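Local coordinates for RegF protein (Neisseria gonorrhoeae, PDB 4HOJ), which binds glutathione and calcium ions and, as a stringent starvation protein A homologue of the glutathione transferase superfamily, probably acts in the stringent-starvation response, at residues 11-21 / 151-162; 141-149 / 180-188. All blocks are in the same frame, centred on the assembly; numbering follows the deposited sequence.

Contact 1 (11-21 / 151-162); sequences TCPFSHRCRFV and MIDVALAPLLWR. With GSH (glutathione), chain C.
Arg-162 reaches back from the end of helix 151-161 with one face of its guanidinium against Pro-13, whose CA lies over the centre of the plane at the start of helix 13-21. Its edge does the bonding. NH2 donates to Thr-11 O at 2.9 Å, meeting that carbonyl from above its plane and not on a lone pair, while NH1 gives a nearly straight bond to His-16 ND1 (2.9 Å) that lies in the imidazole plane. NH1 also binds Pro-158 O, a water joins NE to Thr-11 O, and Glu-198 pairs with NH2. With CG anti to the backbone N (chi1 -170°), the imidazole of His-16 swings onto Pro-158, whose CG stands 4.1 Å from the ring centroid in a CH-pi contact. The same ring forms an offset edge-to-face pair, its edge toward the five-membered ring of Trp-161, planes at 88°. Arg-17 runs extended across Pro-158, and its NE donates to Ala-155 O at 2.9 Å, in the carbonyl plane on a lone pair; its end goes on to Glu-100 and Ser-65. Farther along, Phe-20 lies against Val-154 and Ala-157, and the CG2 methyl of Val-21 presses on Val-154 CG1 at a tight 3.5 Å. The helices cross at 134°, joining the thioredoxin-like domain to the helical one. Because ND1 accepts from the arginine, a neutral His-16 would probably carry its proton on NE2. By holding Thr-11 O directly and through water, Arg-162 probably steadies the turn before Cys-12, a covalent glutathione site of this protein.

Contact 2 (141-149 / 180-188); sequences SKYILGEDF and YAERIFQRE. With CA (calcium ion), chain E.
Arg-187 and Phe-149 make the flat contact here: guanidinium and phenyl planes lie 4° apart with centres separated by 3.6 Å, and NE stands over the middle of the ring. The stack is also a cation-pi pair, Arg-187 CZ being 3.5 Å from the Phe-149 ring centroid. A bend at chi3 (63°) folds the arginine so that its CD also rests on the same ring as a CH-pi contact. NE carries a salt bridge to Glu-24 of helix 13-25, which helps hold the group flat.

The one direct hydrogen bond across the segments comes from Arg-183, whose NH2 donates to Lys-142 O at 2.7 Å, in the carbonyl plane on a lone pair. A water links the same nitrogen to Ser-141 O. Its NE, covered by the CG of Lys-142, has no polar partner in the model. Another water bridges Tyr-143 OH and Arg-187 NH1, and within the loop Lys-142 NZ reaches that hydroxyl directly.

The apolar contacts fill the middle. Ile-184 CD1 meets the edge of the Tyr-143 ring, 3.9 Å from Tyr-143 CD1, and also approaches the edge of Phe-149. Ile-144 crosses Tyr-180 at about a right angle, its CG1 lying 3.2 Å from the phenol OH, which is bonded to Asp-153.

On the far side of the helix, Glu-182 OE2 binds a calcium ion at 2.4 Å. The contact pins an irregular loop, with its type I turn from Tyr-143 to Gly-146, to the last turns of helix 175-185 and the segment after it. Arginines do this without a carboxylate from the loop: one grips a backbone carbonyl, the other a ring face. Glu-24, the salt-bridge partner of Arg-187, probably offsets part of its charge.

In the fold
From the N terminus, the chain leaves strand 5-8 and enters helix 13-25, whose first part waits for helix 151-161 to complete contact 1. The chain first finishes the thioredoxin-like sheet and runs through helices 65-75 to 117-134. After residues 138-140, which are not modelled, segment 141-149 leads straight into helix 151-161, which closes contact 1; segment 180-188 closes contact 2 only later. The two loops therefore cross instead of nesting. The contact centres lie about 13 Å apart, and helix 151-161 joins them: Asp-153 OD1 probably bonds Ile-144 N, while Trp-161 packs on Phe-185. Together they tie the N-terminal domain, the central helix and the C-terminal helices.

Contact 1 (11-21 / 151-162)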
loop_
_atom_site.group_PDB
_atom_site.type_symbol
_atom_site.label_atom_id
_atom_site.label_comp_id
_atom_site.label_asym_id
_atom_site.label_seq_id
_atom_site.Cartn_x
_atom_site.Cartn_y
_atom_site.Cartn_z
ATOM N N THR A 11 -1.332 -5.886 -22.459
ATOM C CA THR A 11 -2.666 -5.290 -22.180
ATOM C C THR A 11 -2.872 -5.058 -20.704
ATOM O O THR A 11 -3.993 -4.766 -20.297
ATOM C CB THR A 11 -3.863 -6.084 -22.771
ATOM O OG1 THR A 11 -3.874 -7.391 -22.195
ATOM C CG2 THR A 11 -3.747 -6.187 -24.301
ATOM N N CYS A 12 -1.822 -5.135 -19.895
ATOM C CA CYS A 12 -1.991 -5.092 -18.453
ATOM C C CYS A 12 -2.034 -3.639 -17.958
ATOM O O CYS A 12 -1.035 -2.922 -18.134
ATOM C CB CYS A 12 -0.805 -5.831 -17.812
ATOM S SG CYS A 12 -0.733 -5.692 -16.023
ATOM N N PRO A 13 -3.125 -3.243 -17.291
ATOM C CA PRO A 13 -3.178 -1.837 -16.834
ATOM C C PRO A 13 -2.127 -1.529 -15.776
ATOM O O PRO A 13 -1.727 -0.367 -15.637
ATOM C CB PRO A 13 -4.634 -1.666 -16.309
ATOM C CG PRO A 13 -5.090 -3.127 -15.979
ATOM C CD PRO A 13 -4.373 -3.995 -17.051
ATOM N N PHE A 14 -1.713 -2.520 -14.989
ATOM C CA PHE A 14 -0.731 -2.288 -13.933
ATOM C C PHE A 14 0.626 -2.120 -14.513
ATOM O O PHE A 14 1.370 -1.213 -14.114
ATOM C CB PHE A 14 -0.799 -3.424 -12.894
ATOM C CG PHE A 14 -2.168 -3.553 -12.282
ATOM C CD1 PHE A 14 -2.583 -2.629 -11.344
ATOM C CD2 PHE A 14 -3.038 -4.514 -12.694
ATOM C CE1 PHE A 14 -3.828 -2.713 -10.774
ATOM C CE2 PHE A 14 -4.337 -4.589 -12.170
ATOM C CZ PHE A 14 -4.731 -3.674 -11.200
ATOM N N SER A 15 0.945 -2.884 -15.568
ATOM C CA SER A 15 2.187 -2.667 -16.337
ATOM C C SER A 15 2.184 -1.302 -17.058
ATOM O O SER A 15 3.221 -0.644 -17.175
ATOM C CB SER A 15 2.356 -3.790 -17.416
ATOM O OG SER A 15 2.491 -5.084 -16.773
ATOM N N HIS A 16 1.007 -0.929 -17.538
ATOM C CA HIS A 16 0.826 0.335 -18.227
ATOM C C HIS A 16 1.238 1.502 -17.298
ATOM O O HIS A 16 1.920 2.448 -17.720
ATOM C CB HIS A 16 -0.626 0.401 -18.669
ATOM C CG HIS A 16 -0.943 1.528 -19.592
ATOM N ND1 HIS A 16 -2.221 1.709 -20.050
ATOM C CD2 HIS A 16 -0.190 2.564 -20.077
ATOM C CE1 HIS A 16 -2.247 2.779 -20.841
ATOM N NE2 HIS A 16 -1.028 3.326 -20.866
ATOM N N ARG A 17 0.916 1.398 -15.994
ATOM C CA ARG A 17 1.293 2.472 -15.064
ATOM C C ARG A 17 2.800 2.626 -15.073
ATOM O O ARG A 17 3.324 3.757 -15.105
ATOM C CB ARG A 17 0.902 2.155 -13.596
ATOM C CG ARG A 17 -0.541 2.008 -13.312
ATOM C CD ARG A 17 -0.698 1.557 -11.853
ATOM N NE ARG A 17 -2.069 1.736 -11.364
ATOM C CZ ARG A 17 -2.472 1.222 -10.197
ATOM N NH1 ARG A 17 -1.707 0.351 -9.507
ATOM N NH2 ARG A 17 -3.688 1.543 -9.799
ATOM N N CYS A 18 3.521 1.496 -15.011
ATOM C CA CYS A 18 4.989 1.552 -14.915
ATOM C C CYS A 18 5.606 2.026 -16.223
ATOM O O CYS A 18 6.545 2.829 -16.213
ATOM C CB CYS A 18 5.532 0.179 -14.540
ATOM S SG CYS A 18 4.900 -0.449 -12.965
ATOM N N ARG A 19 5.071 1.619 -17.373
ATOM C CA ARG A 19 5.524 2.127 -18.662
ATOM C C ARG A 19 5.336 3.629 -18.733
ATOM O O ARG A 19 6.233 4.343 -19.195
ATOM C CB ARG A 19 4.818 1.362 -19.812
ATOM C CG ARG A 19 5.348 -0.070 -19.963
ATOM C CD ARG A 19 4.645 -0.758 -21.133
ATOM N NE ARG A 19 3.470 -1.540 -20.745
ATOM C CZ ARG A 19 2.196 -1.250 -21.045
ATOM N NH1 ARG A 19 1.231 -2.177 -20.831
ATOM N NH2 ARG A 19 1.874 -0.110 -21.601
ATOM N N PHE A 20 4.198 4.112 -18.230
ATOM C CA PHE A 20 3.942 5.549 -18.241
ATOM C C PHE A 20 5.022 6.298 -17.420
ATOM O O PHE A 20 5.614 7.274 -17.892
ATOM C CB PHE A 20 2.523 5.739 -17.730
ATOM C CG PHE A 20 1.969 7.146 -17.855
ATOM C CD1 PHE A 20 2.614 8.173 -18.528
ATOM C CD2 PHE A 20 0.728 7.400 -17.249
ATOM C CE1 PHE A 20 2.007 9.453 -18.611
ATOM C CE2 PHE A 20 0.119 8.638 -17.319
ATOM C CZ PHE A 20 0.769 9.693 -17.990
ATOM N N VAL A 21 5.312 5.823 -16.196
ATOM C CA VAL A 21 6.352 6.455 -15.404
ATOM C C VAL A 21 7.684 6.419 -16.111
ATOM O O VAL A 21 8.400 7.425 -16.114
ATOM C CB VAL A 21 6.481 5.828 -13.975
ATOM C CG1 VAL A 21 7.691 6.442 -13.226
ATOM C CG2 VAL A 21 5.239 6.058 -13.160
ATOM N N MET A 151 2.201 11.285 -9.671
ATOM C CA MET A 151 2.120 9.813 -9.718
ATOM C C MET A 151 0.692 9.327 -9.492
ATOM O O MET A 151 0.304 8.240 -9.900
ATOM C CB MET A 151 2.986 9.271 -8.585
ATOM C CG MET A 151 3.051 7.793 -8.700
ATOM S SD MET A 151 4.106 7.435 -10.096
ATOM C CE MET A 151 5.701 7.634 -9.304
ATOM N N ILE A 152 -0.109 10.142 -8.826
ATOM C CA ILE A 152 -1.489 9.767 -8.623
ATOM C C ILE A 152 -2.280 9.718 -9.944
ATOM O O ILE A 152 -3.083 8.816 -10.216
ATOM C CB ILE A 152 -2.171 10.614 -7.493
ATOM C CG1 ILE A 152 -1.258 10.866 -6.268
ATOM C CG2 ILE A 152 -3.467 9.921 -7.082
ATOM C CD1 ILE A 152 -0.395 9.797 -5.733
ATOM N N ASP A 153 -2.007 10.693 -10.800
ATOM C CA ASP A 153 -2.534 10.663 -12.168
ATOM C C ASP A 153 -2.031 9.455 -12.964
ATOM O O ASP A 153 -2.775 8.777 -13.674
ATOM C CB ASP A 153 -2.139 11.942 -12.903
ATOM C CG ASP A 153 -2.600 13.196 -12.153
ATOM O OD1 ASP A 153 -3.830 13.427 -12.096
ATOM O OD2 ASP A 153 -1.754 13.929 -11.646
ATOM N N VAL A 154 -0.771 9.143 -12.780
ATOM C CA VAL A 154 -0.192 7.991 -13.445
ATOM C C VAL A 154 -0.930 6.726 -13.062
ATOM O O VAL A 154 -1.263 5.893 -13.937
ATOM C CB VAL A 154 1.288 7.830 -13.082
ATOM C CG1 VAL A 154 1.830 6.459 -13.528
ATOM C CG2 VAL A 154 2.102 8.968 -13.696
ATOM N N ALA A 155 -1.197 6.549 -11.762
ATOM C CA ALA A 155 -1.794 5.281 -11.289
ATOM C C ALA A 155 -3.230 5.097 -11.864
ATOM O O ALA A 155 -3.638 3.982 -12.156
ATOM C CB ALA A 155 -1.787 5.287 -9.771
ATOM N N LEU A 156 -3.975 6.193 -12.009
ATOM C CA LEU A 156 -5.338 6.098 -12.476
ATOM C C LEU A 156 -5.446 6.008 -14.006
ATOM O O LEU A 156 -6.390 5.422 -14.516
ATOM C CB LEU A 156 -6.073 7.352 -11.989
ATOM C CG LEU A 156 -7.546 7.464 -12.427
ATOM C CD1 LEU A 156 -8.388 6.270 -11.923
ATOM C CD2 LEU A 156 -8.127 8.783 -11.886
ATOM N N ALA A 157 -4.455 6.533 -14.737
ATOM C CA ALA A 157 -4.603 6.734 -16.181
ATOM C C ALA A 157 -4.930 5.422 -16.919
ATOM O O ALA A 157 -5.718 5.464 -17.832
ATOM C CB ALA A 157 -3.322 7.403 -16.738
ATOM N N PRO A 158 -4.308 4.284 -16.626
ATOM C CA PRO A 158 -4.659 3.070 -17.410
ATOM C C PRO A 158 -6.086 2.649 -17.287
ATOM O O PRO A 158 -6.617 2.037 -18.241
ATOM C CB PRO A 158 -3.708 2.021 -16.862
ATOM C CG PRO A 158 -2.493 2.893 -16.353
ATOM C CD PRO A 158 -3.207 4.015 -15.682
ATOM N N LEU A 159 -6.730 2.914 -16.151
ATOM C CA LEU A 159 -8.163 2.633 -16.029
ATOM C C LEU A 159 -8.989 3.564 -16.882
ATOM O O LEU A 159 -9.844 3.114 -17.626
ATOM C CB LEU A 159 -8.586 2.693 -14.573
ATOM C CG LEU A 159 -10.108 2.676 -14.317
ATOM C CD1 LEU A 159 -10.717 1.429 -14.955
ATOM C CD2 LEU A 159 -10.357 2.692 -12.820
ATOM N N LEU A 160 -8.693 4.836 -16.840
ATOM C CA LEU A 160 -9.453 5.768 -17.691
ATOM C C LEU A 160 -9.259 5.490 -19.177
ATOM O O LEU A 160 -10.209 5.624 -19.945
ATOM C CB LEU A 160 -9.046 7.232 -17.358
ATOM C CG LEU A 160 -9.234 7.599 -15.882
ATOM C CD1 LEU A 160 -8.853 9.074 -15.643
ATOM C CD2 LEU A 160 -10.655 7.359 -15.505
ATOM N N TRP A 161 -8.055 5.038 -19.574
ATOM C CA TRP A 161 -7.843 4.679 -20.975
ATOM C C TRP A 161 -8.774 3.542 -21.385
ATOM O O TRP A 161 -9.180 3.502 -22.550
ATOM C CB TRP A 161 -6.383 4.241 -21.109
ATOM C CG TRP A 161 -6.040 3.902 -22.523
ATOM C CD1 TRP A 161 -5.826 2.645 -22.998
ATOM C CD2 TRP A 161 -5.918 4.792 -23.647
ATOM N NE1 TRP A 161 -5.602 2.685 -24.366
ATOM C CE2 TRP A 161 -5.613 3.994 -24.768
ATOM C CE3 TRP A 161 -6.042 6.179 -23.807
ATOM C CZ2 TRP A 161 -5.443 4.536 -26.049
ATOM C CZ3 TRP A 161 -5.839 6.718 -25.074
ATOM C CH2 TRP A 161 -5.545 5.892 -26.167
ATOM N N ARG A 162 -9.102 2.649 -20.450
ATOM C CA ARG A 162 -9.831 1.417 -20.690
ATOM C C ARG A 162 -11.316 1.534 -20.459
ATOM O O ARG A 162 -11.993 0.480 -20.528
ATOM C CB ARG A 162 -9.251 0.273 -19.802
ATOM C CG ARG A 162 -7.892 -0.229 -20.314
ATOM C CD ARG A 162 -7.172 -1.047 -19.200
ATOM N NE ARG A 162 -5.995 -1.707 -19.714
ATOM C CZ ARG A 162 -4.826 -1.127 -20.003
ATOM N NH1 ARG A 162 -4.685 0.198 -19.768
ATOM N NH2 ARG A 162 -3.786 -1.833 -20.427
HETATM N N1 GSH C . -1.350 -5.552 -7.498
HETATM C CA1 GSH C . -0.652 -5.820 -8.789
HETATM C C1 GSH C . 0.089 -4.611 -9.229
HETATM O O11 GSH C . 1.159 -4.731 -9.878
HETATM O O12 GSH C . -0.410 -3.503 -8.959
HETATM C CB1 GSH C . -1.621 -6.371 -9.844
HETATM C CG1 GSH C . -0.915 -6.902 -11.097
HETATM C CD1 GSH C . -1.871 -7.741 -11.923
HETATM O OE1 GSH C . -3.035 -7.919 -11.640
HETATM N N2 GSH C . -1.274 -8.232 -13.074
HETATM C CA2 GSH C . -2.067 -9.094 -13.950
HETATM C C2 GSH C . -1.367 -10.429 -13.972
HETATM O O2 GSH C . -0.165 -10.637 -14.009
HETATM C CB2 GSH C . -2.159 -8.642 -15.368
HETATM S SG2 GSH C . -2.830 -7.015 -15.565
HETATM N N3 GSH C . -2.288 -11.553 -14.079
HETATM C CA3 GSH C . -1.799 -12.920 -14.113
HETATM C C3 GSH C . -2.337 -13.614 -12.901
HETATM O O31 GSH C . -2.946 -13.054 -11.926
HETATM O O32 GSH C . -2.130 -14.849 -12.868
HETATM O O HOH W 1 -6.786 -4.398 -20.322
#

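Contact 2 (141-149 / 180-188)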
loop_
_atom_site.group_PDB
_atom_site.type_symbol
_atom_site.label_atom_id
_atom_site.label_comp_id
_atom_site.label_asym_id
_atom_site.label_seq_id
_atom_site.Cartn_x
_atom_site.Cartn_y
_atom_site.Cartn_z
ATOM N N SER A 141 -9.683 20.924 -9.879
ATOM C CA SER A 141 -8.285 21.092 -10.242
ATOM C C SER A 141 -7.903 20.402 -11.570
ATOM O O SER A 141 -8.594 19.488 -12.041
ATOM C CB SER A 141 -7.401 20.571 -9.122
ATOM O OG SER A 141 -7.219 21.586 -8.150
ATOM N N LYS A 142 -6.782 20.844 -12.148
ATOM C CA LYS A 142 -6.290 20.355 -13.446
ATOM C C LYS A 142 -5.891 18.894 -13.347
ATOM O O LYS A 142 -6.155 18.106 -14.268
ATOM C CB LYS A 142 -5.089 21.184 -13.930
ATOM C CG LYS A 142 -4.587 20.901 -15.374
ATOM C CD LYS A 142 -3.768 22.113 -15.935
ATOM C CE LYS A 142 -2.967 21.767 -17.214
ATOM N NZ LYS A 142 -1.489 21.564 -16.934
ATOM N N TYR A 143 -5.256 18.517 -12.237
ATOM C CA TYR A 143 -4.846 17.124 -12.049
ATOM C C TYR A 143 -5.427 16.653 -10.720
ATOM O O TYR A 143 -5.993 17.457 -9.962
ATOM C CB TYR A 143 -3.328 17.013 -12.046
ATOM C CG TYR A 143 -2.735 17.493 -13.346
ATOM C CD1 TYR A 143 -2.642 16.657 -14.423
ATOM C CD2 TYR A 143 -2.270 18.791 -13.463
ATOM C CE1 TYR A 143 -2.119 17.103 -15.633
ATOM C CE2 TYR A 143 -1.736 19.258 -14.662
ATOM C CZ TYR A 143 -1.657 18.403 -15.731
ATOM O OH TYR A 143 -1.130 18.826 -16.933
ATOM N N ILE A 144 -5.281 15.369 -10.407
ATOM C CA ILE A 144 -5.956 14.841 -9.227
ATOM C C ILE A 144 -5.516 15.525 -7.916
ATOM O O ILE A 144 -6.357 15.769 -7.051
ATOM C CB ILE A 144 -5.838 13.313 -9.124
ATOM C CG1 ILE A 144 -6.362 12.660 -10.379
ATOM C CG2 ILE A 144 -6.706 12.793 -7.985
ATOM C CD1 ILE A 144 -6.167 11.182 -10.340
ATOM N N LEU A 145 -4.237 15.852 -7.757
ATOM C CA LEU A 145 -3.799 16.465 -6.500
ATOM C C LEU A 145 -3.768 17.985 -6.536
ATOM O O LEU A 145 -3.459 18.645 -5.529
ATOM C CB LEU A 145 -2.414 15.976 -6.094
ATOM C CG LEU A 145 -2.331 14.472 -5.812
ATOM C CD1 LEU A 145 -0.968 14.206 -5.202
ATOM C CD2 LEU A 145 -3.446 14.029 -4.870
ATOM N N GLY A 146 -4.092 18.573 -7.671
ATOM C CA GLY A 146 -3.974 20.019 -7.760
ATOM C C GLY A 146 -3.528 20.449 -9.131
ATOM O O GLY A 146 -3.847 19.814 -10.134
ATOM N N GLU A 147 -2.772 21.527 -9.214
ATOM C CA GLU A 147 -2.486 22.022 -10.545
ATOM C C GLU A 147 -1.269 21.328 -11.157
ATOM O O GLU A 147 -0.951 21.580 -12.309
ATOM C CB GLU A 147 -2.360 23.544 -10.534
ATOM C CG GLU A 147 -1.383 23.990 -9.551
ATOM C CD GLU A 147 -1.291 25.549 -9.384
ATOM O OE1 GLU A 147 -2.270 26.351 -9.596
ATOM O OE2 GLU A 147 -0.173 25.974 -9.047
ATOM N N ASP A 148 -0.632 20.411 -10.421
ATOM C CA ASP A 148 0.535 19.679 -10.936
ATOM C C ASP A 148 0.292 18.174 -11.167
ATOM O O ASP A 148 -0.199 17.463 -10.305
ATOM C CB ASP A 148 1.741 19.848 -10.023
ATOM C CG ASP A 148 2.104 21.295 -9.839
ATOM O OD1 ASP A 148 2.468 21.921 -10.834
ATOM O OD2 ASP A 148 1.962 21.791 -8.713
ATOM N N PHE A 149 0.689 17.711 -12.342
ATOM C CA PHE A 149 0.663 16.285 -12.693
ATOM C C PHE A 149 1.470 15.499 -11.696
ATOM O O PHE A 149 2.554 15.914 -11.309
ATOM C CB PHE A 149 1.296 16.143 -14.078
ATOM C CG PHE A 149 1.419 14.712 -14.552
ATOM C CD1 PHE A 149 0.309 14.028 -14.985
ATOM C CD2 PHE A 149 2.661 14.057 -14.559
ATOM C CE1 PHE A 149 0.438 12.709 -15.456
ATOM C CE2 PHE A 149 2.800 12.752 -15.028
ATOM C CZ PHE A 149 1.684 12.068 -15.459
ATOM N N TYR A 180 -10.525 15.784 -18.091
ATOM C CA TYR A 180 -9.255 15.460 -17.442
ATOM C C TYR A 180 -8.544 14.259 -18.081
ATOM O O TYR A 180 -7.330 14.335 -18.355
ATOM C CB TYR A 180 -9.453 15.242 -15.917
ATOM C CG TYR A 180 -8.392 14.395 -15.240
ATOM C CD1 TYR A 180 -7.204 14.961 -14.745
ATOM C CD2 TYR A 180 -8.573 13.021 -15.094
ATOM C CE1 TYR A 180 -6.252 14.191 -14.125
ATOM C CE2 TYR A 180 -7.627 12.255 -14.486
ATOM C CZ TYR A 180 -6.468 12.833 -14.008
ATOM O OH TYR A 180 -5.529 12.039 -13.391
ATOM N N ALA A 181 -9.270 13.172 -18.325
ATOM C CA ALA A 181 -8.629 12.000 -18.889
ATOM C C ALA A 181 -8.018 12.380 -20.240
ATOM O O ALA A 181 -6.911 11.956 -20.514
ATOM C CB ALA A 181 -9.613 10.888 -19.062
ATOM N N GLU A 182 -8.730 13.120 -21.083
ATOM C CA GLU A 182 -8.148 13.559 -22.367
ATOM C C GLU A 182 -6.845 14.366 -22.222
ATOM O O GLU A 182 -5.905 14.206 -23.032
ATOM C CB GLU A 182 -9.173 14.314 -23.225
ATOM C CG GLU A 182 -10.366 13.448 -23.634
ATOM C CD GLU A 182 -9.985 12.101 -24.257
ATOM O OE1 GLU A 182 -9.098 12.038 -25.152
ATOM O OE2 GLU A 182 -10.583 11.086 -23.834
ATOM N N ARG A 183 -6.747 15.203 -21.202
ATOM C CA ARG A 183 -5.491 15.906 -20.957
ATOM C C ARG A 183 -4.359 14.940 -20.622
ATOM O O ARG A 183 -3.264 15.126 -21.142
ATOM C CB ARG A 183 -5.655 16.952 -19.866
ATOM C CG ARG A 183 -6.236 18.251 -20.421
ATOM C CD ARG A 183 -6.037 19.414 -19.458
ATOM N NE ARG A 183 -6.341 19.001 -18.089
ATOM C CZ ARG A 183 -7.558 19.026 -17.566
ATOM N NH1 ARG A 183 -8.591 19.465 -18.282
ATOM N NH2 ARG A 183 -7.750 18.637 -16.327
ATOM N N ILE A 184 -4.613 13.930 -19.780
ATOM C CA ILE A 184 -3.586 12.963 -19.481
ATOM C C ILE A 184 -3.156 12.237 -20.756
ATOM O O ILE A 184 -1.948 12.026 -20.998
ATOM C CB ILE A 184 -4.112 11.937 -18.475
ATOM C CG1 ILE A 184 -4.510 12.657 -17.189
ATOM C CG2 ILE A 184 -3.033 10.852 -18.196
ATOM C CD1 ILE A 184 -3.368 13.506 -16.546
ATOM N N PHE A 185 -4.128 11.870 -21.593
ATOM C CA PHE A 185 -3.813 11.017 -22.740
ATOM C C PHE A 185 -3.077 11.797 -23.832
ATOM O O PHE A 185 -2.445 11.154 -24.695
ATOM C CB PHE A 185 -5.063 10.442 -23.381
ATOM C CG PHE A 185 -5.957 9.653 -22.439
ATOM C CD1 PHE A 185 -5.451 8.956 -21.315
ATOM C CD2 PHE A 185 -7.324 9.586 -22.731
ATOM C CE1 PHE A 185 -6.362 8.216 -20.515
ATOM C CE2 PHE A 185 -8.190 8.875 -21.928
ATOM C CZ PHE A 185 -7.686 8.190 -20.807
ATOM N N GLN A 186 -3.112 13.132 -23.767
ATOM C CA GLN A 186 -2.349 13.930 -24.705
ATOM C C GLN A 186 -0.890 14.050 -24.309
ATOM O O GLN A 186 -0.095 14.603 -25.052
ATOM C CB GLN A 186 -2.998 15.300 -24.843
ATOM C CG GLN A 186 -4.330 15.153 -25.575
ATOM C CD GLN A 186 -5.233 16.379 -25.541
ATOM O OE1 GLN A 186 -4.943 17.389 -24.873
ATOM N NE2 GLN A 186 -6.352 16.293 -26.271
ATOM N N ARG A 187 -0.513 13.571 -23.125
ATOM C CA ARG A 187 0.877 13.747 -22.725
ATOM C C ARG A 187 1.773 12.849 -23.605
ATOM O O ARG A 187 1.480 11.677 -23.846
ATOM C CB ARG A 187 1.096 13.376 -21.262
ATOM C CG ARG A 187 0.352 14.279 -20.275
ATOM C CD ARG A 187 0.624 13.899 -18.813
ATOM N NE ARG A 187 2.043 14.051 -18.426
ATOM C CZ ARG A 187 2.530 15.172 -17.921
ATOM N NH1 ARG A 187 1.754 16.230 -17.788
ATOM N NH2 ARG A 187 3.807 15.234 -17.605
ATOM N N GLU A 188 2.878 13.407 -24.069
ATOM C CA GLU A 188 3.801 12.701 -24.924
ATOM C C GLU A 188 4.177 11.334 -24.348
ATOM O O GLU A 188 4.203 10.343 -25.058
ATOM C CB GLU A 188 5.063 13.572 -25.102
ATOM C CG GLU A 188 6.095 12.987 -25.991
ATOM C CD GLU A 188 7.260 13.939 -26.216
ATOM O OE1 GLU A 188 8.041 14.159 -25.268
ATOM O OE2 GLU A 188 7.387 14.486 -27.324
HETATM CA CA CA E . -12.120 10.922 -22.015
HETATM O O HOH W 2 -9.747 18.751 -14.346
HETATM O O HOH W 3 -0.754 16.913 -18.761
HETATM O O HOH W 4 -12.895 8.628 -22.439
#